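Local coordinates for argininosuccinate lyase (PDB 6RXA), which probably cleaves a C-N bond to release fumarate, as in the splitting of argininosuccinate into fumarate and arginine, at residues A[271-276]-A[287-292]; A[141-145]-A[343-349]; A[21-25]-A[336-341]. The protein carries 2 engineered substitutions. One frame throughout, in Å; residues are numbered along the deposited sequence.

How the contacts relate
All three contacts lie around helix 329-348, but only contacts 2 and 3 use it directly. Contact 3 packs helix 20-31 on it and is the buried one. Contact 2 lays helix 112-147 beside its C-terminal end, and contact 1 is a loop contact next to it; both are partly buried. The chemistry follows the place. In contact 1 a lysine and a serine tie loop carbonyls near the substrate site. In contact 2 a lysine amine donates to two backbone carbonyls at the C-terminal end of a helix. Contact 3 rests on small apolar residues with one histidine-carboxylate bond. A salt bridge from R347 to E21 links contacts 2 and 3, and F276 of contact 1 packs against both.

Contact 1 (A[271-276]-A[287-292]). Engineered in segment 287-292: M290 (natural residue Asp). With FMT (formic acid), chain C.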
loop_
_atom_site.group_PDB
_atom_site.type_symbol
_atom_site.label_atom_id
_atom_site.label_comp_id
_atom_site.label_asym_id
_atom_site.label_seq_id
_atom_site.Cartn_x
_atom_site.Cartn_y
_atom_site.Cartn_z
ATOM N N GLU A 271 -25.835 20.247 -10.415
ATOM C CA GLU A 271 -26.459 19.057 -10.973
ATOM C C GLU A 271 -25.605 18.544 -12.121
ATOM O O GLU A 271 -25.179 19.330 -12.975
ATOM C CB GLU A 271 -27.871 19.374 -11.470
ATOM C CG GLU A 271 -28.665 18.129 -11.848
ATOM C CD GLU A 271 -30.136 18.405 -12.158
ATOM O OE1 GLU A 271 -30.782 17.505 -12.728
ATOM O OE2 GLU A 271 -30.650 19.498 -11.827
ATOM N N LEU A 272 -25.357 17.240 -12.141
ATOM C CA LEU A 272 -24.677 16.647 -13.274
ATOM C C LEU A 272 -25.549 16.744 -14.515
ATOM O O LEU A 272 -26.775 16.623 -14.452
ATOM C CB LEU A 272 -24.426 15.172 -13.001
ATOM C CG LEU A 272 -23.383 14.861 -11.940
ATOM C CD1 LEU A 272 -23.380 13.362 -11.624
ATOM C CD2 LEU A 272 -21.984 15.301 -12.375
ATOM N N ASP A 273 -24.909 16.939 -15.660
ATOM C CA ASP A 273 -25.623 16.741 -16.914
ATOM C C ASP A 273 -26.184 15.321 -16.952
ATOM O O ASP A 273 -25.543 14.370 -16.500
ATOM C CB ASP A 273 -24.694 16.949 -18.105
ATOM C CG ASP A 273 -25.452 17.092 -19.401
ATOM O OD1 ASP A 273 -25.953 18.213 -19.661
ATOM O OD2 ASP A 273 -25.585 16.084 -20.126
ATOM N N ALA A 274 -27.390 15.187 -17.509
ATOM C CA ALA A 274 -28.022 13.880 -17.634
ATOM C C ALA A 274 -27.103 12.847 -18.271
ATOM O O ALA A 274 -27.154 11.665 -17.914
ATOM C CB ALA A 274 -29.283 13.995 -18.500
ATOM N N SER A 275 -26.255 13.274 -19.210
ATOM C CA SER A 275 -25.374 12.360 -19.923
ATOM C C SER A 275 -24.238 11.830 -19.065
ATOM O O SER A 275 -23.495 10.954 -19.522
ATOM C CB SER A 275 -24.807 13.049 -21.169
ATOM O OG SER A 275 -23.926 14.115 -20.849
ATOM N N PHE A 276 -24.085 12.332 -17.840
ATOM C CA PHE A 276 -23.063 11.860 -16.913
ATOM C C PHE A 276 -23.661 11.236 -15.660
ATOM O O PHE A 276 -22.925 10.960 -14.703
ATOM C CB PHE A 276 -22.084 12.990 -16.574
ATOM C CG PHE A 276 -21.122 13.268 -17.679
ATOM C CD1 PHE A 276 -20.014 12.458 -17.856
ATOM C CD2 PHE A 276 -21.354 14.281 -18.589
ATOM C CE1 PHE A 276 -19.145 12.674 -18.903
ATOM C CE2 PHE A 276 -20.479 14.497 -19.635
ATOM C CZ PHE A 276 -19.379 13.694 -19.791
ATOM N N LYS A 287 -31.092 9.951 -9.546
ATOM C CA LYS A 287 -30.186 10.483 -10.560
ATOM C C LYS A 287 -28.801 10.262 -9.963
ATOM O O LYS A 287 -28.343 11.058 -9.136
ATOM C CB LYS A 287 -30.476 11.943 -10.861
ATOM C CG LYS A 287 -29.553 12.486 -11.939
ATOM C CD LYS A 287 -29.960 13.857 -12.422
ATOM C CE LYS A 287 -28.887 14.428 -13.334
ATOM N NZ LYS A 287 -29.396 15.554 -14.198
ATOM N N ASN A 288 -28.146 9.172 -10.350
ATOM C CA ASN A 288 -26.981 8.680 -9.620
ATOM C C ASN A 288 -25.684 9.194 -10.241
ATOM O O ASN A 288 -25.529 9.183 -11.466
ATOM C CB ASN A 288 -26.945 7.163 -9.635
ATOM C CG ASN A 288 -27.903 6.550 -8.652
ATOM O OD1 ASN A 288 -28.172 7.113 -7.592
ATOM N ND2 ASN A 288 -28.399 5.374 -8.985
ATOM N N PRO A 289 -24.730 9.591 -9.389
ATOM C CA PRO A 289 -23.442 10.129 -9.875
ATOM C C PRO A 289 -22.458 9.025 -10.244
ATOM O O PRO A 289 -21.349 8.926 -9.716
ATOM C CB PRO A 289 -22.976 10.973 -8.682
ATOM C CG PRO A 289 -23.508 10.206 -7.482
ATOM C CD PRO A 289 -24.857 9.691 -7.921
ATOM N N MET A 290 -22.878 8.173 -11.176
ATOM C CA MET A 290 -22.087 7.007 -11.540
ATOM C C MET A 290 -20.768 7.397 -12.193
ATOM O O MET A 290 -19.758 6.706 -11.998
ATOM C CB MET A 290 -22.930 6.134 -12.465
ATOM C CG MET A 290 -22.314 4.811 -12.791
ATOM S SD MET A 290 -22.022 3.772 -11.348
ATOM C CE MET A 290 -22.508 2.171 -12.012
ATOM N N SER A 291 -20.748 8.493 -12.955
ATOM C CA SER A 291 -19.507 8.967 -13.549
ATOM C C SER A 291 -18.505 9.325 -12.466
ATOM O O SER A 291 -17.314 9.002 -12.570
ATOM C CB SER A 291 -19.786 10.180 -14.434
ATOM O OG SER A 291 -20.488 11.197 -13.730
ATOM N N LEU A 292 -18.976 10.000 -11.414
ATOM C CA LEU A 292 -18.088 10.403 -10.327
ATOM C C LEU A 292 -17.580 9.196 -9.553
ATOM O O LEU A 292 -16.385 9.111 -9.240
ATOM C CB LEU A 292 -18.844 11.357 -9.400
ATOM C CG LEU A 292 -19.484 12.601 -10.023
ATOM C CD1 LEU A 292 -20.198 13.452 -8.965
ATOM C CD2 LEU A 292 -18.464 13.410 -10.809
HETATM C C FMT C . -28.860 2.651 -6.471
HETATM O O1 FMT C . -29.368 3.754 -6.724
HETATM O O2 FMT C . -28.456 2.333 -5.338
#
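K287 reaches across to E271, at the end of strand 270-271, and to L272 in the loop that follows. This loop belongs to the active-site region of the aspartase/fumarase fold. P289 is the centre of an inverse gamma turn and the N-cap residue of helix 290-301.

The apolar part is centred on L272. Its CD1 lies 3.8 Å from P289 CB and 4.1 Å from L292 CD1. I259 and Q260 of helix 236-262 touch L292 as well. S291 CB lies at the edge of the F276 ring.

N288 turns away from 271-276. Succinate and fumarate are seen bound to it in this protein. Here its ND2 donates to a formate, at 2.9 Å from FMT O1. K286, T158 of the second subunit and N113 of the third subunit also bond this formate, so three chains hold it. M290, an engineered substitution for Asp modelled in two conformers, comes near Y26 and R294, which bind another fumarate, in the conformer given.

The K287 side chain is fully extended, with CG anti to the backbone N (chi1 -179°), and this carries NZ to two acceptors. NZ forms a salt bridge with E271 OE1 at 2.8 Å, on the anti side of the carboxylate and a little out of its plane. NZ also donates to L272 O at 2.8 Å, nearly in line with the carbonyl bond. One amine thus ties a side chain and a backbone carbonyl together. Within 271-276, D273 OD2 accepts from S275 N at 3.0 Å, an Asx turn. S275 OG donates to the same oxygen from the opposite face of the carboxylate.

The first turn of the helix is tied back to the loop by S291. Its OG donates to F276 O at 2.6 Å, in the carbonyl plane and on a lone pair.

Contact 2 (A[141-145]-A[343-349])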
loop_
_atom_site.group_PDB
_atom_site.type_symbol
_atom_site.label_atom_id
_atom_site.label_comp_id
_atom_site.label_asym_id
_atom_site.label_seq_id
_atom_site.Cartn_x
_atom_site.Cartn_y
_atom_site.Cartn_z
ATOM N N ALA A 141 -10.736 22.203 -19.889
ATOM C CA ALA A 141 -12.139 22.255 -19.492
ATOM C C ALA A 141 -12.319 23.015 -18.183
ATOM O O ALA A 141 -13.271 23.794 -18.036
ATOM C CB ALA A 141 -12.702 20.847 -19.384
ATOM N N VAL A 142 -11.410 22.808 -17.232
ATOM C CA VAL A 142 -11.462 23.477 -15.929
ATOM C C VAL A 142 -11.308 24.985 -16.084
ATOM O O VAL A 142 -12.082 25.764 -15.518
ATOM C CB VAL A 142 -10.372 22.881 -15.021
ATOM C CG1 VAL A 142 -10.093 23.737 -13.799
ATOM C CG2 VAL A 142 -10.748 21.454 -14.607
ATOM N N VAL A 143 -10.286 25.424 -16.822
ATOM C CA VAL A 143 -10.021 26.853 -16.961
ATOM C C VAL A 143 -11.112 27.531 -17.779
ATOM O O VAL A 143 -11.566 28.634 -17.443
ATOM C CB VAL A 143 -8.631 27.070 -17.585
ATOM C CG1 VAL A 143 -8.406 28.543 -17.887
ATOM C CG2 VAL A 143 -7.550 26.567 -16.668
ATOM N N HIS A 144 -11.554 26.888 -18.863
ATOM C CA HIS A 144 -12.585 27.484 -19.707
ATOM C C HIS A 144 -13.913 27.576 -18.961
ATOM O O HIS A 144 -14.656 28.551 -19.124
ATOM C CB HIS A 144 -12.685 26.712 -21.019
ATOM C CG HIS A 144 -11.386 26.649 -21.769
ATOM N ND1 HIS A 144 -11.217 25.897 -22.912
ATOM C CD2 HIS A 144 -10.191 27.244 -21.532
ATOM C CE1 HIS A 144 -9.975 26.032 -23.347
ATOM N NE2 HIS A 144 -9.329 26.838 -22.523
ATOM N N LYS A 145 -14.211 26.584 -18.111
ATOM C CA LYS A 145 -15.381 26.665 -17.238
ATOM C C LYS A 145 -15.231 27.797 -16.227
ATOM O O LYS A 145 -16.167 28.576 -16.012
ATOM C CB LYS A 145 -15.589 25.318 -16.538
ATOM C CG LYS A 145 -16.922 25.150 -15.802
ATOM C CD LYS A 145 -18.109 24.945 -16.733
ATOM C CE LYS A 145 -19.313 24.397 -15.973
ATOM N NZ LYS A 145 -20.412 24.038 -16.905
ATOM N N THR A 343 -13.363 15.433 -17.380
ATOM C CA THR A 343 -13.334 16.545 -18.329
ATOM C C THR A 343 -14.748 16.891 -18.771
ATOM O O THR A 343 -15.154 18.059 -18.746
ATOM C CB THR A 343 -12.465 16.166 -19.538
ATOM O OG1 THR A 343 -11.118 15.906 -19.108
ATOM C CG2 THR A 343 -12.443 17.273 -20.610
ATOM N N GLY A 344 -15.532 15.870 -19.140
ATOM C CA GLY A 344 -16.904 16.107 -19.559
ATOM C C GLY A 344 -17.816 16.526 -18.418
ATOM O O GLY A 344 -18.692 17.373 -18.597
ATOM N N VAL A 345 -17.624 15.938 -17.232
ATOM C CA VAL A 345 -18.385 16.361 -16.055
ATOM C C VAL A 345 -18.216 17.855 -15.819
ATOM O O VAL A 345 -19.187 18.585 -15.569
ATOM C CB VAL A 345 -17.959 15.550 -14.818
ATOM C CG1 VAL A 345 -18.447 16.250 -13.547
ATOM C CG2 VAL A 345 -18.506 14.148 -14.885
ATOM N N VAL A 346 -16.965 18.323 -15.834
ATOM C CA VAL A 346 -16.690 19.730 -15.557
ATOM C C VAL A 346 -17.275 20.606 -16.654
ATOM O O VAL A 346 -17.976 21.592 -16.387
ATOM C CB VAL A 346 -15.175 19.962 -15.375
ATOM C CG1 VAL A 346 -14.860 21.450 -15.426
ATOM C CG2 VAL A 346 -14.681 19.318 -14.081
ATOM N N ARG A 347 -17.035 20.241 -17.913
ATOM C CA ARG A 347 -17.545 21.047 -19.013
ATOM C C ARG A 347 -19.054 21.226 -18.916
ATOM O O ARG A 347 -19.579 22.329 -19.147
ATOM C CB ARG A 347 -17.166 20.393 -20.340
ATOM C CG ARG A 347 -17.754 21.124 -21.544
ATOM C CD ARG A 347 -17.358 20.459 -22.858
ATOM N NE ARG A 347 -17.934 19.126 -23.013
ATOM C CZ ARG A 347 -17.255 17.988 -22.906
ATOM N NH1 ARG A 347 -15.955 17.979 -22.636
ATOM N NH2 ARG A 347 -17.894 16.840 -23.077
ATOM N N THR A 348 -19.768 20.154 -18.579
ATOM C CA THR A 348 -21.220 20.159 -18.669
ATOM C C THR A 348 -21.922 20.372 -17.335
ATOM O O THR A 348 -23.158 20.337 -17.303
ATOM C CB THR A 348 -21.728 18.854 -19.301
ATOM O OG1 THR A 348 -21.397 17.723 -18.488
ATOM C CG2 THR A 348 -21.118 18.659 -20.670
ATOM N N LEU A 349 -21.185 20.605 -16.253
ATOM C CA LEU A 349 -21.823 20.744 -14.948
ATOM C C LEU A 349 -22.781 21.931 -14.921
ATOM O O LEU A 349 -22.499 22.997 -15.475
ATOM C CB LEU A 349 -20.760 20.938 -13.868
ATOM C CG LEU A 349 -21.228 20.836 -12.421
ATOM C CD1 LEU A 349 -21.701 19.431 -12.092
ATOM C CD2 LEU A 349 -20.095 21.238 -11.488
#
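A141 sets its methyl against T343 on the neighbouring helix. Its CB lies 3.8 Å from T343 CG2 and equally near T343 O. The small side chain lets the backbones come close, and the A141 and R347 CA atoms are 5.6 Å apart. T343 keeps its hydroxyl for T339 O, one turn back in its own helix.

V142 follows with a lighter touch. Its CG2 lies 4.2 Å from V346 CG1. That same V346 methyl also rests near A141 O and the V142 CA. The first torsion of V346 (chi1 166°) sets CG1 anti to the backbone N, where it faces helix 112-147.

K145 is the polar end of the contact. CG leaves anti to the backbone N, and a bend at chi2 (74°) lays the chain over the C-terminal end of helix 329-348. CE passes 3.1 Å from V346 O. NZ then donates to two carbonyls, L349 O at 2.7 Å and R347 O at 2.9 Å. The first is met in the carbonyl plane, on a lone pair. For the second the amine stands above the plane. A positive charge at carbonyls of a helix C-terminus is likely to be favoured by the helix dipole.

The two short helical segments run almost parallel, 6° apart, with axes 8.8 Å from each other. V142 and K145 also touch L172 of helix 168-193. V346 and L349 also touch helix 236-262, at L255, I259 and W262. The contact thus joins two helices of the central bundle, close to where helix 329-348 gives way to the short strand 350-351.

Contact 3 (A[21-25]-A[336-341]); sequences EFQEL and IAATHA
L25 packs tightly on the alanine face of helix 329-348. Its CD1 lies 3.6 Å from A341 CB, and its CD2 is 4.0 Å from A337 CB. The same CD2 rests over the backbone at A338 N. Alanines at 337, 338 and 341 keep this face low. The axes of the two short segments approach to 7.9 Å and run at 153°, nearly antiparallel. The E21 and A341 CA atoms are only 4.6 Å apart. L25 and A341 also touch S295 of helix 290-301 on this buried side.

The other side is looser and more polar, and its residues are partly exposed. E24 CG is anti to the carbonyl carbon, and the chain beyond it is extended towards H340. H340 ND1 donates to E24 OE1 at 2.7 Å. The bond is almost straight, 167° at the hydrogen. OE1 receives it on its syn lone pair and lies in the plane of the imidazole. The carboxylate itself is turned steeply to the ring, 75° between planes. An alanine here has no carboxylate, so H340 ND1 would probably be left without its mate in this contact and the imidazole set free to turn. I336 O lies above one face of the ring, toward its rim.

E21 meets the same helix with its aliphatic part. Its CB lies 3.4 Å from H340 O. A bend at chi2 then leads the carboxylate away to a salt bridge with R347, one helical turn past T343.

The arrangement is an antiparallel helix pair with a small-residue interface. It seats helix 20-31 on the helical core of this aspartase/fumarase-type lyase. Y26, next to L25, and nearby R294 bind fumarate in this protein, so the pair also borders that site.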
loop_
_atom_site.group_PDB
_atom_site.type_symbol
_atom_site.label_atom_id
_atom_site.label_comp_id
_atom_site.label_asym_id
_atom_site.label_seq_id
_atom_site.Cartn_x
_atom_site.Cartn_y
_atom_site.Cartn_z
ATOM N N GLU A 21 -17.610 10.058 -22.961
ATOM C CA GLU A 21 -16.603 9.974 -21.913
ATOM C C GLU A 21 -17.084 9.119 -20.746
ATOM O O GLU A 21 -16.284 8.426 -20.097
ATOM C CB GLU A 21 -16.257 11.378 -21.422
ATOM C CG GLU A 21 -15.778 12.331 -22.494
ATOM C CD GLU A 21 -16.886 13.194 -23.065
ATOM O OE1 GLU A 21 -18.060 12.749 -23.128
ATOM O OE2 GLU A 21 -16.578 14.334 -23.464
ATOM N N PHE A 22 -18.387 9.152 -20.468
ATOM C CA PHE A 22 -18.979 8.320 -19.429
ATOM C C PHE A 22 -18.948 6.866 -19.859
ATOM O O PHE A 22 -18.567 5.988 -19.083
ATOM C CB PHE A 22 -20.401 8.836 -19.195
ATOM C CG PHE A 22 -21.163 8.156 -18.084
ATOM C CD1 PHE A 22 -20.531 7.534 -17.017
ATOM C CD2 PHE A 22 -22.553 8.153 -18.119
ATOM C CE1 PHE A 22 -21.290 6.924 -16.006
ATOM C CE2 PHE A 22 -23.304 7.541 -17.118
ATOM C CZ PHE A 22 -22.662 6.929 -16.062
ATOM N N GLN A 23 -19.295 6.600 -21.114
ATOM C CA GLN A 23 -19.243 5.238 -21.619
ATOM C C GLN A 23 -17.833 4.659 -21.541
ATOM O O GLN A 23 -17.680 3.452 -21.336
ATOM C CB GLN A 23 -19.797 5.212 -23.042
ATOM C CG GLN A 23 -19.852 3.819 -23.670
ATOM C CD GLN A 23 -20.854 2.909 -22.981
ATOM O OE1 GLN A 23 -21.996 3.295 -22.733
ATOM N NE2 GLN A 23 -20.414 1.703 -22.640
ATOM N N GLU A 24 -16.793 5.491 -21.679
ATOM C CA GLU A 24 -15.424 4.983 -21.602
ATOM C C GLU A 24 -15.167 4.242 -20.291
ATOM O O GLU A 24 -14.411 3.264 -20.257
ATOM C CB GLU A 24 -14.411 6.119 -21.773
ATOM C CG GLU A 24 -14.443 6.830 -23.123
ATOM C CD GLU A 24 -13.424 7.964 -23.220
ATOM O OE1 GLU A 24 -12.299 7.780 -22.709
ATOM O OE2 GLU A 24 -13.759 9.033 -23.809
ATOM N N LEU A 25 -15.772 4.699 -19.194
ATOM C CA LEU A 25 -15.586 4.045 -17.905
ATOM C C LEU A 25 -16.121 2.620 -17.886
ATOM O O LEU A 25 -15.669 1.813 -17.064
ATOM C CB LEU A 25 -16.262 4.861 -16.800
ATOM C CG LEU A 25 -15.549 6.152 -16.407
ATOM C CD1 LEU A 25 -16.494 7.065 -15.634
ATOM C CD2 LEU A 25 -14.270 5.882 -15.611
ATOM N N ILE A 336 -7.153 7.145 -18.104
ATOM C CA ILE A 336 -7.595 7.953 -19.233
ATOM C C ILE A 336 -9.113 8.059 -19.241
ATOM O O ILE A 336 -9.674 9.135 -19.471
ATOM C CB ILE A 336 -7.040 7.381 -20.556
ATOM C CG1 ILE A 336 -5.504 7.440 -20.589
ATOM C CG2 ILE A 336 -7.653 8.136 -21.727
ATOM C CD1 ILE A 336 -4.906 8.827 -20.641
ATOM N N ALA A 337 -9.804 6.951 -18.977
ATOM C CA ALA A 337 -11.261 6.966 -18.933
ATOM C C ALA A 337 -11.767 7.918 -17.857
ATOM O O ALA A 337 -12.688 8.704 -18.098
ATOM C CB ALA A 337 -11.781 5.550 -18.704
ATOM N N ALA A 338 -11.174 7.858 -16.661
ATOM C CA ALA A 338 -11.596 8.745 -15.586
ATOM C C ALA A 338 -11.288 10.193 -15.919
ATOM O O ALA A 338 -12.092 11.088 -15.615
ATOM C CB ALA A 338 -10.902 8.346 -14.290
ATOM N N THR A 339 -10.125 10.455 -16.522
ATOM C CA THR A 339 -9.776 11.831 -16.872
ATOM C C THR A 339 -10.731 12.393 -17.912
ATOM O O THR A 339 -11.173 13.540 -17.804
ATOM C CB THR A 339 -8.331 11.897 -17.369
ATOM O OG1 THR A 339 -7.448 11.408 -16.349
ATOM C CG2 THR A 339 -7.942 13.318 -17.700
ATOM N N HIS A 340 -11.044 11.604 -18.944
ATOM C CA HIS A 340 -12.015 12.025 -19.941
ATOM C C HIS A 340 -13.389 12.235 -19.323
ATOM O O HIS A 340 -14.060 13.235 -19.598
ATOM C CB HIS A 340 -12.090 10.974 -21.044
ATOM C CG HIS A 340 -10.908 10.970 -21.956
ATOM N ND1 HIS A 340 -10.638 9.924 -22.813
ATOM C CD2 HIS A 340 -9.937 11.890 -22.170
ATOM C CE1 HIS A 340 -9.553 10.200 -23.515
ATOM N NE2 HIS A 340 -9.108 11.388 -23.143
ATOM N N ALA A 341 -13.819 11.317 -18.455
ATOM C CA ALA A 341 -15.124 11.465 -17.817
ATOM C C ALA A 341 -15.194 12.761 -17.017
ATOM O O ALA A 341 -16.177 13.505 -17.098
ATOM C CB ALA A 341 -15.408 10.257 -16.919
#